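Particle-associated glycoside hydrolase (Acinetobacter phage Fri1, PDB 6C72) probably depolymerises the capsular polysaccharide of Acinetobacter baumannii as the phage tailspike, a trimeric glycoside hydrolase that helps the virus reach the host cell. Local coordinates at residues Asn261-Asp266 and Thr286-Lys291; Phe239-Leu244 and Ala267-Ala272; Ile490-Leu495 and Thr576-Val581. All coordinates share one frame; numbering follows the deposited sequence.

Following the chain from its N terminus, Phe239-Leu244 comes first, as the corner between strands 234-237 and 244-247. Next is Asn261-Asp266, which runs directly into Ala267-Ala272; there interaction 2 closes, joining the corner to its counterpart one coil later. Interaction 1 closes after that, at Thr286-Lys291, so the two loops cross rather than nest. The two contacts also touch: Gln289 NE2 lies 3.0 Å from Ala267 O, probably as a hydrogen bond. Together they tie successive coils of the parallel beta-helix. Interaction 3 forms later, pairing strands 485-494 and 576-585 of the C-terminal antiparallel sheet, with its centre about 68 Å from that of interaction 1.

Interaction 1 (Asn261-Asp266 and Thr286-Lys291); sequences NCNFLD and TFQQLK
Cys262 and Thr286 begin the backbone pairing of two parallel strand pieces, Thr286 N giving its hydrogen to Cys262 O at 2.9 Å. Phe264 N then donates to Thr286 O, and Phe264 O takes Gln288 N, so Phe264 is held through both its N-H and its carbonyl. That carbonyl oxygen also receives a CA-H...O contact from Phe287.

Three polar side chains, Asn263, Thr286 and Gln288, form a linked group on one face. Thr286 OG1 donates to a lone pair of Asn263 OD1 at 2.7 Å, in the amide's carbonyl plane, and accepts from Gln288 NE2 at 2.8 Å. With chi1 75° the hydroxyl sits between the backbone N and the carbonyl carbon, where it can serve both amides. Asn263 ND2 turns to Asp235 on the preceding coil. Beside this group the CD2 methyl of Leu265 lies along the Gln288 side chain.

On the other face Phe264 and Phe287 point the same way. Their planes are only 21° apart but slid so far that the rings barely overlap; CD2 of Phe264 meets CE2 of Phe287 at 3.4 Å. Phe322 continues the row beyond Phe287.

Charge enters at the C-terminal end. Asp266 and Lys291 stop short of a salt bridge, Asp266 OD1 lying 4.3 Å from Lys291 NZ, and one water links Asp266 OD2 to that nitrogen. Asp266 OD1 is held by Ser237 OG.

In-register parallel pairing, with like residues stacked from coil to coil, is characteristic of the parallel beta-helix, the fold seen in many phage tailspikes.

Interaction 2 (Phe239-Leu244 and Ala267-Ala272); sequences FRLEGL and ARRNTA
Glu242 reaches across to Arg269 and Asn270 where two successive coils of the parallel beta-helix turn a corner, one above the other. Its CB rests against Asn270 O. The next atom, CG, packs closer to the same oxygen, at 3.2 Å, and also touches Asn270 CB. A bend at chi2 (88°) then swings the carboxylate toward the guanidinium of Arg269, with the two planes nearly coplanar. CD faces the guanidinium edge, and Arg269 grips side-on: NH2 donates to the syn lone pair of OE1 at 2.9 Å, while NE reaches the syn side of OE2 at 2.7 Å, nearly straight at 175°. OE2 has a second donor on its anti side, Asn270 ND2, so three N-H groups hold the carboxylate and fix its rotation. Leu241 CD2 lies over one face of the guanidinium.

Alongside this salt bridge the backbones are stitched together as well. Phe239 O accepts from Arg268 N at 2.9 Å, and Gly243 N makes a weak bond to Thr271 O. Leu241 O takes two donors, Arg269 N in its carbonyl plane and Asn270 N tilted 29° from it, each at 3.1 Å.

Interaction 3 (Ile490-Leu495 and Thr576-Val581); sequences IRNFNL and TFIVKV
Phe493 and Val579 meet diagonally on one face of an antiparallel strand pair, the ring running aslant to the valine so that its CD2 touches Val579 CG2 at 3.4 Å. That methyl stands anti to the carbonyl carbon because CG1 takes the place anti to the backbone N (chi1 179°). On the same side Leu495 and Phe577 cross at about a right angle, Leu495 CD1 lying 3.7 Å from Phe577 CD1.

The opposite face carries Ile490, Asn492 and Ile578. The extended Ile490 chain slants across Ile578 and brings CD1 to 3.5 Å from Ile578 CG2, while its CG1 rests on Lys580 CB. Asn492 ND2 lies against methyls of Thr576 and Ile578 but bonds to Asp483 O of the second subunit.

Between the two backbones, two hydrogen-bonded pairs set the register. Arg491 and Val579 exchange N-H...O bonds of 2.9 and 3.0 Å, and Phe493 and Phe577 do likewise. A water 2.7 Å from Thr576 OG1 bonds weakly to Asn494 OD1, which also pairs with ND2 of Asn575, a zinc ligand like nearby Asp519.

The chemistry mostly divides by face. Phe493, Phe577 and Leu495 pack toward the neighbouring four-stranded sheet (Val502, Val556), beside Arg491 in cation-pi contact with Trp595; the mixed side, where Lys580 makes a cation-pi contact with Phe486 of the second subunit, supplies most contacts to that subunit.

Interaction 1 (Asn261-Asp266 and Thr286-Lys291)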
loop_
_atom_site.group_PDB
_atom_site.type_symbol
_atom_site.label_atom_id
_atom_site.label_comp_id
_atom_site.label_asym_id
_atom_site.label_seq_id
_atom_site.Cartn_x
_atom_site.Cartn_y
_atom_site.Cartn_z
ATOM N N ASN A 261 2.935 9.535 -15.774
ATOM C CA ASN A 261 2.745 10.762 -16.549
ATOM C C ASN A 261 2.518 10.454 -18.025
ATOM O O ASN A 261 3.021 11.154 -18.900
ATOM C CB ASN A 261 3.927 11.717 -16.373
ATOM C CG ASN A 261 4.100 12.163 -14.932
ATOM O OD1 ASN A 261 3.171 12.685 -14.322
ATOM N ND2 ASN A 261 5.289 11.938 -14.376
ATOM N N CYS A 262 1.810 9.367 -18.306
ATOM C CA CYS A 262 1.513 8.961 -19.672
ATOM C C CYS A 262 0.038 9.183 -19.968
ATOM O O CYS A 262 -0.807 9.084 -19.082
ATOM C CB CYS A 262 1.881 7.487 -19.912
ATOM S SG CYS A 262 3.672 7.147 -19.861
ATOM N N ASN A 263 -0.276 9.481 -21.218
ATOM C CA ASN A 263 -1.653 9.709 -21.632
ATOM C C ASN A 263 -1.962 8.788 -22.793
ATOM O O ASN A 263 -1.492 9.010 -23.917
ATOM C CB ASN A 263 -1.890 11.165 -22.016
ATOM C CG ASN A 263 -1.624 12.102 -20.866
ATOM O OD1 ASN A 263 -2.349 12.084 -19.881
ATOM N ND2 ASN A 263 -0.590 12.931 -20.982
ATOM N N PHE A 264 -2.741 7.753 -22.525
ATOM C CA PHE A 264 -3.142 6.812 -23.565
ATOM C C PHE A 264 -4.490 7.287 -24.100
ATOM O O PHE A 264 -5.534 7.101 -23.469
ATOM C CB PHE A 264 -3.155 5.398 -22.998
ATOM C CG PHE A 264 -1.854 5.027 -22.320
ATOM C CD1 PHE A 264 -0.750 4.660 -23.066
ATOM C CD2 PHE A 264 -1.720 5.094 -20.946
ATOM C CE1 PHE A 264 0.451 4.335 -22.460
ATOM C CE2 PHE A 264 -0.515 4.766 -20.333
ATOM C CZ PHE A 264 0.566 4.376 -21.095
ATOM N N LEU A 265 -4.460 7.943 -25.261
ATOM C CA LEU A 265 -5.639 8.638 -25.756
ATOM C C LEU A 265 -6.374 7.776 -26.770
ATOM O O LEU A 265 -6.340 6.545 -26.673
ATOM C CB LEU A 265 -5.257 9.989 -26.361
ATOM C CG LEU A 265 -4.391 10.888 -25.477
ATOM C CD1 LEU A 265 -4.033 12.196 -26.212
ATOM C CD2 LEU A 265 -5.068 11.196 -24.148
ATOM N N ASP A 266 -7.002 8.415 -27.758
ATOM C CA ASP A 266 -7.944 7.722 -28.619
ATOM C C ASP A 266 -7.270 6.575 -29.359
ATOM O O ASP A 266 -6.146 6.701 -29.855
ATOM C CB ASP A 266 -8.562 8.687 -29.628
ATOM C CG ASP A 266 -7.515 9.349 -30.514
ATOM O OD1 ASP A 266 -6.720 10.161 -29.993
ATOM O OD2 ASP A 266 -7.457 9.032 -31.728
ATOM N N THR A 286 -3.415 8.797 -17.795
ATOM C CA THR A 286 -4.816 8.918 -18.169
ATOM C C THR A 286 -5.133 7.958 -19.304
ATOM O O THR A 286 -4.242 7.516 -20.033
ATOM C CB THR A 286 -5.203 10.352 -18.586
ATOM O OG1 THR A 286 -4.690 10.645 -19.891
ATOM C CG2 THR A 286 -4.690 11.391 -17.587
ATOM N N PHE A 287 -6.407 7.591 -19.405
ATOM C CA PHE A 287 -6.919 6.740 -20.476
ATOM C C PHE A 287 -8.185 7.408 -20.997
ATOM O O PHE A 287 -9.185 7.485 -20.274
ATOM C CB PHE A 287 -7.199 5.316 -19.978
ATOM C CG PHE A 287 -6.029 4.669 -19.259
ATOM C CD1 PHE A 287 -5.811 4.894 -17.904
ATOM C CD2 PHE A 287 -5.150 3.837 -19.947
ATOM C CE1 PHE A 287 -4.748 4.310 -17.240
ATOM C CE2 PHE A 287 -4.081 3.237 -19.297
ATOM C CZ PHE A 287 -3.877 3.473 -17.935
ATOM N N GLN A 288 -8.142 7.942 -22.217
ATOM C CA GLN A 288 -9.197 8.847 -22.673
ATOM C C GLN A 288 -9.646 8.485 -24.079
ATOM O O GLN A 288 -8.821 8.417 -24.993
ATOM C CB GLN A 288 -8.730 10.308 -22.630
ATOM C CG GLN A 288 -7.813 10.608 -21.461
ATOM C CD GLN A 288 -7.730 12.080 -21.123
ATOM O OE1 GLN A 288 -8.755 12.766 -21.032
ATOM N NE2 GLN A 288 -6.512 12.576 -20.918
ATOM N N GLN A 289 -10.949 8.256 -24.246
ATOM C CA GLN A 289 -11.603 8.155 -25.555
ATOM C C GLN A 289 -12.470 9.402 -25.757
ATOM O O GLN A 289 -13.682 9.380 -25.564
ATOM C CB GLN A 289 -12.428 6.876 -25.643
ATOM C CG GLN A 289 -11.595 5.597 -25.577
ATOM C CD GLN A 289 -10.999 5.186 -26.933
ATOM O OE1 GLN A 289 -10.781 6.016 -27.811
ATOM N NE2 GLN A 289 -10.732 3.891 -27.094
ATOM N N LEU A 290 -11.843 10.489 -26.195
ATOM C CA LEU A 290 -12.528 11.768 -26.342
ATOM C C LEU A 290 -12.757 12.156 -27.801
ATOM O O LEU A 290 -13.049 13.320 -28.088
ATOM C CB LEU A 290 -11.751 12.867 -25.616
ATOM C CG LEU A 290 -11.605 12.652 -24.109
ATOM C CD1 LEU A 290 -10.953 13.862 -23.450
ATOM C CD2 LEU A 290 -12.962 12.349 -23.464
ATOM N N LYS A 291 -12.660 11.204 -28.731
ATOM C CA LYS A 291 -12.928 11.441 -30.147
ATOM C C LYS A 291 -14.065 10.520 -30.573
ATOM O O LYS A 291 -13.825 9.478 -31.203
ATOM C CB LYS A 291 -11.676 11.204 -30.989
ATOM C CG LYS A 291 -10.470 12.004 -30.535
ATOM C CD LYS A 291 -9.545 12.285 -31.689
ATOM C CE LYS A 291 -8.426 13.247 -31.307
ATOM N NZ LYS A 291 -7.578 13.540 -32.514
HETATM O O HOH W 1 -6.308 10.802 -33.704
#

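Interaction 2 (Phe239-Leu244 and Ala267-Ala272)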
loop_
_atom_site.group_PDB
_atom_site.type_symbol
_atom_site.label_atom_id
_atom_site.label_comp_id
_atom_site.label_asym_id
_atom_site.label_seq_id
_atom_site.Cartn_x
_atom_site.Cartn_y
_atom_site.Cartn_z
ATOM N N PHE A 239 -4.245 5.053 -32.628
ATOM C CA PHE A 239 -3.853 3.715 -33.055
ATOM C C PHE A 239 -5.066 2.845 -33.375
ATOM O O PHE A 239 -6.151 3.009 -32.814
ATOM C CB PHE A 239 -2.943 3.064 -32.008
ATOM C CG PHE A 239 -1.564 3.651 -32.012
ATOM C CD1 PHE A 239 -0.589 3.160 -32.876
ATOM C CD2 PHE A 239 -1.274 4.781 -31.253
ATOM C CE1 PHE A 239 0.675 3.746 -32.930
ATOM C CE2 PHE A 239 -0.013 5.363 -31.296
ATOM C CZ PHE A 239 0.962 4.846 -32.130
ATOM N N ARG A 240 -4.867 1.929 -34.325
ATOM C CA ARG A 240 -5.959 1.105 -34.826
ATOM C C ARG A 240 -6.429 0.105 -33.777
ATOM O O ARG A 240 -7.611 -0.248 -33.744
ATOM C CB ARG A 240 -5.508 0.394 -36.104
ATOM C CG ARG A 240 -6.554 -0.496 -36.769
ATOM C CD ARG A 240 -6.060 -1.069 -38.094
ATOM N NE ARG A 240 -4.700 -1.611 -38.009
ATOM C CZ ARG A 240 -4.398 -2.868 -37.672
ATOM N NH1 ARG A 240 -5.356 -3.740 -37.376
ATOM N NH2 ARG A 240 -3.128 -3.259 -37.634
ATOM N N LEU A 241 -5.527 -0.365 -32.922
ATOM C CA LEU A 241 -5.909 -1.282 -31.855
ATOM C C LEU A 241 -5.734 -0.591 -30.508
ATOM O O LEU A 241 -6.708 -0.090 -29.940
ATOM C CB LEU A 241 -5.088 -2.576 -31.927
ATOM C CG LEU A 241 -5.258 -3.334 -33.246
ATOM C CD1 LEU A 241 -4.401 -4.581 -33.275
ATOM C CD2 LEU A 241 -6.714 -3.698 -33.494
ATOM N N GLU A 242 -4.498 -0.514 -30.013
ATOM C CA GLU A 242 -4.218 0.078 -28.713
ATOM C C GLU A 242 -2.970 0.946 -28.779
ATOM O O GLU A 242 -2.021 0.652 -29.511
ATOM C CB GLU A 242 -4.018 -0.990 -27.622
ATOM C CG GLU A 242 -5.302 -1.619 -27.110
ATOM C CD GLU A 242 -5.716 -2.828 -27.930
ATOM O OE1 GLU A 242 -4.831 -3.468 -28.549
ATOM O OE2 GLU A 242 -6.926 -3.138 -27.956
ATOM N N GLY A 243 -2.965 2.006 -27.975
ATOM C CA GLY A 243 -1.732 2.744 -27.783
ATOM C C GLY A 243 -0.678 1.929 -27.053
ATOM O O GLY A 243 0.514 2.033 -27.350
ATOM N N LEU A 244 -1.106 1.098 -26.103
ATOM C CA LEU A 244 -0.236 0.229 -25.322
ATOM C C LEU A 244 -0.866 -1.155 -25.260
ATOM O O LEU A 244 -2.069 -1.279 -25.010
ATOM C CB LEU A 244 -0.037 0.787 -23.905
ATOM C CG LEU A 244 0.610 -0.120 -22.852
ATOM C CD1 LEU A 244 2.061 -0.449 -23.170
ATOM C CD2 LEU A 244 0.463 0.476 -21.449
ATOM N N ALA A 267 -7.971 5.448 -29.402
ATOM C CA ALA A 267 -7.580 4.289 -30.184
ATOM C C ALA A 267 -8.859 3.590 -30.616
ATOM O O ALA A 267 -9.887 3.684 -29.939
ATOM C CB ALA A 267 -6.668 3.350 -29.390
ATOM N N ARG A 268 -8.797 2.897 -31.755
ATOM C CA ARG A 268 -10.005 2.335 -32.353
ATOM C C ARG A 268 -10.475 1.056 -31.679
ATOM O O ARG A 268 -11.599 0.614 -31.960
ATOM C CB ARG A 268 -9.796 2.064 -33.841
ATOM C CG ARG A 268 -9.294 3.269 -34.644
ATOM C CD ARG A 268 -10.202 4.484 -34.501
ATOM N NE ARG A 268 -11.580 4.211 -34.904
ATOM C CZ ARG A 268 -11.983 4.189 -36.170
ATOM N NH1 ARG A 268 -11.110 4.407 -37.143
ATOM N NH2 ARG A 268 -13.251 3.949 -36.474
ATOM N N ARG A 269 -9.661 0.452 -30.810
ATOM C CA ARG A 269 -10.134 -0.683 -30.027
ATOM C C ARG A 269 -10.182 -0.301 -28.549
ATOM O O ARG A 269 -11.264 -0.040 -28.026
ATOM C CB ARG A 269 -9.268 -1.929 -30.265
ATOM C CG ARG A 269 -9.919 -3.218 -29.741
ATOM C CD ARG A 269 -9.314 -4.487 -30.336
ATOM N NE ARG A 269 -7.944 -4.723 -29.880
ATOM C CZ ARG A 269 -7.164 -5.713 -30.308
ATOM N NH1 ARG A 269 -7.608 -6.592 -31.212
ATOM N NH2 ARG A 269 -5.929 -5.826 -29.830
ATOM N N ASN A 270 -9.032 -0.266 -27.875
ATOM C CA ASN A 270 -8.912 0.209 -26.504
ATOM C C ASN A 270 -7.777 1.214 -26.425
ATOM O O ASN A 270 -6.832 1.151 -27.212
ATOM C CB ASN A 270 -8.625 -0.946 -25.522
ATOM C CG ASN A 270 -9.507 -2.152 -25.767
ATOM O OD1 ASN A 270 -10.698 -2.125 -25.465
ATOM N ND2 ASN A 270 -8.939 -3.201 -26.339
ATOM N N THR A 271 -7.848 2.138 -25.468
ATOM C CA THR A 271 -6.705 3.025 -25.281
ATOM C C THR A 271 -5.471 2.225 -24.901
ATOM O O THR A 271 -4.351 2.591 -25.266
ATOM C CB THR A 271 -6.978 4.090 -24.216
ATOM O OG1 THR A 271 -7.131 3.470 -22.934
ATOM C CG2 THR A 271 -8.205 4.934 -24.554
ATOM N N ALA A 272 -5.655 1.149 -24.144
ATOM C CA ALA A 272 -4.556 0.309 -23.695
ATOM C C ALA A 272 -5.117 -1.050 -23.292
ATOM O O ALA A 272 -6.274 -1.152 -22.873
ATOM C CB ALA A 272 -3.808 0.944 -22.517
#

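Interaction 3 (Ile490-Leu495 and Thr576-Val581)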
loop_
_atom_site.group_PDB
_atom_site.type_symbol
_atom_site.label_atom_id
_atom_site.label_comp_id
_atom_site.label_asym_id
_atom_site.label_seq_id
_atom_site.Cartn_x
_atom_site.Cartn_y
_atom_site.Cartn_z
ATOM N N ILE A 490 -30.960 -27.750 22.053
ATOM C CA ILE A 490 -32.180 -28.266 21.442
ATOM C C ILE A 490 -31.820 -29.350 20.432
ATOM O O ILE A 490 -30.841 -29.232 19.681
ATOM C CB ILE A 490 -32.986 -27.109 20.814
ATOM C CG1 ILE A 490 -34.431 -27.523 20.530
ATOM C CG2 ILE A 490 -32.280 -26.551 19.573
ATOM C CD1 ILE A 490 -35.339 -26.334 20.139
ATOM N N ARG A 491 -32.616 -30.417 20.419
ATOM C CA ARG A 491 -32.348 -31.563 19.559
ATOM C C ARG A 491 -33.655 -32.036 18.949
ATOM O O ARG A 491 -34.730 -31.829 19.515
ATOM C CB ARG A 491 -31.692 -32.721 20.329
ATOM C CG ARG A 491 -30.315 -32.410 20.859
ATOM C CD ARG A 491 -29.341 -32.239 19.704
ATOM N NE ARG A 491 -27.973 -31.956 20.136
ATOM C CZ ARG A 491 -27.520 -30.729 20.408
ATOM N NH1 ARG A 491 -28.332 -29.684 20.291
ATOM N NH2 ARG A 491 -26.256 -30.548 20.786
ATOM N N ASN A 492 -33.541 -32.678 17.792
ATOM C CA ASN A 492 -34.651 -33.334 17.119
ATOM C C ASN A 492 -34.613 -34.811 17.482
ATOM O O ASN A 492 -33.545 -35.432 17.448
ATOM C CB ASN A 492 -34.533 -33.125 15.606
ATOM C CG ASN A 492 -35.623 -33.834 14.805
ATOM O OD1 ASN A 492 -35.836 -35.042 14.953
ATOM N ND2 ASN A 492 -36.290 -33.098 13.926
ATOM N N PHE A 493 -35.768 -35.372 17.842
ATOM C CA PHE A 493 -35.847 -36.786 18.197
ATOM C C PHE A 493 -36.935 -37.466 17.393
ATOM O O PHE A 493 -38.076 -36.995 17.348
ATOM C CB PHE A 493 -36.106 -37.001 19.684
ATOM C CG PHE A 493 -34.897 -36.808 20.512
ATOM C CD1 PHE A 493 -33.948 -37.802 20.602
ATOM C CD2 PHE A 493 -34.682 -35.609 21.164
ATOM C CE1 PHE A 493 -32.804 -37.603 21.339
ATOM C CE2 PHE A 493 -33.549 -35.404 21.907
ATOM C CZ PHE A 493 -32.608 -36.383 22.000
ATOM N N ASN A 494 -36.579 -38.591 16.800
ATOM C CA ASN A 494 -37.512 -39.453 16.097
ATOM C C ASN A 494 -37.859 -40.578 17.068
ATOM O O ASN A 494 -37.051 -41.481 17.287
ATOM C CB ASN A 494 -36.863 -39.995 14.831
ATOM C CG ASN A 494 -37.791 -40.871 14.036
ATOM O OD1 ASN A 494 -39.007 -40.799 14.178
ATOM N ND2 ASN A 494 -37.219 -41.760 13.241
ATOM N N LEU A 495 -39.046 -40.507 17.677
ATOM C CA LEU A 495 -39.450 -41.474 18.691
ATOM C C LEU A 495 -40.271 -42.607 18.083
ATOM O O LEU A 495 -41.186 -42.378 17.285
ATOM C CB LEU A 495 -40.266 -40.803 19.799
ATOM C CG LEU A 495 -39.579 -39.700 20.612
ATOM C CD1 LEU A 495 -40.451 -39.242 21.763
ATOM C CD2 LEU A 495 -38.221 -40.178 21.141
ATOM N N THR A 576 -42.164 -37.283 15.411
ATOM C CA THR A 576 -41.188 -36.200 15.395
ATOM C C THR A 576 -41.416 -35.255 16.568
ATOM O O THR A 576 -42.436 -34.561 16.623
ATOM C CB THR A 576 -41.238 -35.431 14.079
ATOM O OG1 THR A 576 -41.061 -36.343 12.989
ATOM C CG2 THR A 576 -40.142 -34.400 14.053
ATOM N N PHE A 577 -40.440 -35.180 17.465
ATOM C CA PHE A 577 -40.531 -34.322 18.631
ATOM C C PHE A 577 -39.293 -33.444 18.731
ATOM O O PHE A 577 -38.195 -33.861 18.362
ATOM C CB PHE A 577 -40.701 -35.161 19.905
ATOM C CG PHE A 577 -42.022 -35.888 19.982
ATOM C CD1 PHE A 577 -42.193 -37.123 19.349
ATOM C CD2 PHE A 577 -43.090 -35.338 20.682
ATOM C CE1 PHE A 577 -43.408 -37.788 19.414
ATOM C CE2 PHE A 577 -44.303 -35.992 20.764
ATOM C CZ PHE A 577 -44.464 -37.227 20.135
ATOM N N ILE A 578 -39.481 -32.214 19.194
ATOM C CA ILE A 578 -38.380 -31.309 19.494
ATOM C C ILE A 578 -38.189 -31.288 21.005
ATOM O O ILE A 578 -39.167 -31.183 21.761
ATOM C CB ILE A 578 -38.654 -29.895 18.962
ATOM C CG1 ILE A 578 -39.000 -29.903 17.456
ATOM C CG2 ILE A 578 -37.475 -28.994 19.287
ATOM C CD1 ILE A 578 -37.877 -30.362 16.496
ATOM N N VAL A 579 -36.942 -31.380 21.455
ATOM C CA VAL A 579 -36.625 -31.410 22.880
ATOM C C VAL A 579 -35.656 -30.269 23.184
ATOM O O VAL A 579 -34.540 -30.223 22.644
ATOM C CB VAL A 579 -36.039 -32.768 23.297
ATOM C CG1 VAL A 579 -35.700 -32.780 24.768
ATOM C CG2 VAL A 579 -37.014 -33.888 22.952
ATOM N N LYS A 580 -36.090 -29.335 24.018
ATOM C CA LYS A 580 -35.271 -28.203 24.423
ATOM C C LYS A 580 -34.971 -28.316 25.914
ATOM O O LYS A 580 -35.867 -28.637 26.704
ATOM C CB LYS A 580 -35.975 -26.885 24.101
ATOM C CG LYS A 580 -35.223 -25.623 24.520
ATOM C CD LYS A 580 -35.971 -24.393 24.009
ATOM C CE LYS A 580 -35.238 -23.090 24.300
ATOM N NZ LYS A 580 -35.280 -22.702 25.752
ATOM N N VAL A 581 -33.711 -28.087 26.289
ATOM C CA VAL A 581 -33.278 -28.150 27.678
ATOM C C VAL A 581 -32.759 -26.784 28.115
ATOM O O VAL A 581 -31.921 -26.183 27.434
ATOM C CB VAL A 581 -32.189 -29.212 27.891
ATOM C CG1 VAL A 581 -32.034 -29.455 29.379
ATOM C CG2 VAL A 581 -32.560 -30.489 27.185
HETATM O O HOH W 2 -38.994 -38.089 13.191
#